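Local coordinates for DUF3992 domain-containing protein (Bacillus cereus, PDB 7A02) that is a subunit of the disulfide-linked pili that Bacillus endospores carry as surface appendages, a pilus family whose biological role is not established, at residues T32-Y37 against V95-T100. Sequence-based numbering, arbitrary orientation.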
loop_
_atom_site.group_PDB
_atom_site.type_symbol
_atom_site.label_atom_id
_atom_site.label_comp_id
_atom_site.label_asym_id
_atom_site.label_seq_id
_atom_site.Cartn_x
_atom_site.Cartn_y
_atom_site.Cartn_z
ATOM N N THR A 32 -51.306 30.105 29.936
ATOM C CA THR A 32 -51.223 28.653 29.967
ATOM C C THR A 32 -50.092 28.253 29.036
ATOM O O THR A 32 -49.703 29.013 28.148
ATOM C CB THR A 32 -52.521 27.967 29.517
ATOM O OG1 THR A 32 -52.933 28.501 28.254
ATOM C CG2 THR A 32 -53.635 28.135 30.535
ATOM N N ALA A 33 -49.559 27.058 29.245
ATOM C CA ALA A 33 -48.503 26.577 28.370
ATOM C C ALA A 33 -49.051 26.400 26.963
ATOM O O ALA A 33 -50.094 25.773 26.766
ATOM C CB ALA A 33 -47.935 25.261 28.892
ATOM N N ALA A 34 -48.354 26.960 25.980
ATOM C CA ALA A 34 -48.775 26.880 24.590
ATOM C C ALA A 34 -47.672 26.243 23.764
ATOM O O ALA A 34 -46.504 26.624 23.887
ATOM C CB ALA A 34 -49.113 28.263 24.038
ATOM N N ILE A 35 -48.048 25.278 22.926
ATOM C CA ILE A 35 -47.084 24.606 22.064
ATOM C C ILE A 35 -46.667 25.544 20.946
ATOM O O ILE A 35 -47.509 26.081 20.216
ATOM C CB ILE A 35 -47.677 23.310 21.497
ATOM C CG1 ILE A 35 -48.207 22.427 22.621
ATOM C CG2 ILE A 35 -46.639 22.565 20.695
ATOM C CD1 ILE A 35 -47.126 21.760 23.421
ATOM N N ILE A 36 -45.364 25.735 20.793
ATOM C CA ILE A 36 -44.824 26.637 19.787
ATOM C C ILE A 36 -44.033 25.893 18.723
ATOM O O ILE A 36 -43.788 26.455 17.645
ATOM C CB ILE A 36 -43.961 27.733 20.448
ATOM C CG1 ILE A 36 -43.430 28.744 19.453
ATOM C CG2 ILE A 36 -42.792 27.126 21.146
ATOM C CD1 ILE A 36 -42.671 29.849 20.119
ATOM N N TYR A 37 -43.674 24.634 18.963
ATOM C CA TYR A 37 -42.897 23.841 18.024
ATOM C C TYR A 37 -43.010 22.377 18.410
ATOM O O TYR A 37 -43.072 22.055 19.595
ATOM C CB TYR A 37 -41.433 24.283 18.028
ATOM C CG TYR A 37 -40.540 23.448 17.160
ATOM C CD1 TYR A 37 -40.461 23.671 15.801
ATOM C CD2 TYR A 37 -39.771 22.443 17.698
ATOM C CE1 TYR A 37 -39.648 22.916 15.010
ATOM C CE2 TYR A 37 -38.957 21.684 16.913
ATOM C CZ TYR A 37 -38.901 21.925 15.573
ATOM O OH TYR A 37 -38.080 21.166 14.792
ATOM N N VAL A 95 -41.667 22.294 22.254
ATOM C CA VAL A 95 -41.310 23.543 22.913
ATOM C C VAL A 95 -42.594 24.242 23.324
ATOM O O VAL A 95 -43.554 24.295 22.550
ATOM C CB VAL A 95 -40.464 24.458 22.008
ATOM C CG1 VAL A 95 -39.915 25.607 22.805
ATOM C CG2 VAL A 95 -39.341 23.689 21.370
ATOM N N THR A 96 -42.625 24.765 24.547
ATOM C CA THR A 96 -43.796 25.481 25.029
ATOM C C THR A 96 -43.395 26.834 25.587
ATOM O O THR A 96 -42.299 27.004 26.129
ATOM C CB THR A 96 -44.555 24.714 26.114
ATOM O OG1 THR A 96 -43.794 24.724 27.326
ATOM C CG2 THR A 96 -44.802 23.287 25.693
ATOM N N ILE A 97 -44.306 27.791 25.455
ATOM C CA ILE A 97 -44.133 29.126 26.010
ATOM C C ILE A 97 -45.252 29.413 26.999
ATOM O O ILE A 97 -46.400 28.993 26.821
ATOM C CB ILE A 97 -44.072 30.217 24.919
ATOM C CG1 ILE A 97 -45.373 30.261 24.126
ATOM C CG2 ILE A 97 -42.893 30.003 24.008
ATOM C CD1 ILE A 97 -45.470 31.437 23.209
ATOM N N LEU A 98 -44.890 30.118 28.067
ATOM C CA LEU A 98 -45.809 30.480 29.137
ATOM C C LEU A 98 -45.640 31.956 29.441
ATOM O O LEU A 98 -44.515 32.426 29.620
ATOM C CB LEU A 98 -45.539 29.652 30.392
ATOM C CG LEU A 98 -46.476 29.896 31.567
ATOM C CD1 LEU A 98 -47.883 29.524 31.198
ATOM C CD2 LEU A 98 -46.016 29.109 32.771
ATOM N N GLY A 99 -46.753 32.683 29.517
ATOM C CA GLY A 99 -46.724 34.100 29.805
ATOM C C GLY A 99 -47.841 34.501 30.750
ATOM O O GLY A 99 -48.761 33.729 31.022
ATOM N N THR A 100 -47.733 35.730 31.242
ATOM C CA THR A 100 -48.754 36.304 32.101
ATOM C C THR A 100 -50.037 36.498 31.292
ATOM O O THR A 100 -50.032 36.485 30.059
ATOM C CB THR A 100 -48.245 37.619 32.692
ATOM O OG1 THR A 100 -46.979 37.394 33.320
ATOM C CG2 THR A 100 -49.198 38.167 33.742
#
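Ile36 fills the middle of this contact, packing against both Val95 and Ile97. CG2 sits in the notch between backbone N and carbonyl carbon, which brings it 3.6 Å from Val95 CB, its main partner, and also into touch with the Ile97 CG2 methyl, while CG1 runs the opposite way from the backbone N (chi1 -177°) and carries the extended end of the chain to Ile97. There Ile36 CD1 meets Ile97 CG2 at 3.9 Å, the two side chains crossing at about a right angle. Beside them, Val95 CG2 approaches the Tyr37 ring obliquely, 3.9 Å from CD2. On the other face of the sheet, Ile35 CD1 reaches over to Thr96 CG2.

Four backbone hydrogen bonds join the strands. Ala34 and Ile97 exchange a pair, N to O in each direction. Beyond the non-hydrogen-bonded pair of Ile35 and Thr96, Ile36 N gives a nearly straight bond to Val95 O, 2.9 Å long with 179° at the hydrogen, and Val95 N returns to Tyr37 O. The register slips by one residue here, so Ile36 is the extra residue of a beta bulge, and its side chain turns toward strand 94-98.

Strand 34-38 is an outermost strand of its four-stranded antiparallel sheet within the chain, and 94-98 lies one place further in, bonded on its other flank to strand 60-66 through Thr96 with Val63 and Leu98 with Thr61. Ile36, Tyr37 and Ile97 face the second sheet of the beta sandwich, where Ile25 and Trp27 of strand 19-29 and Phe108 and Ile112 of strand 104-114 meet them.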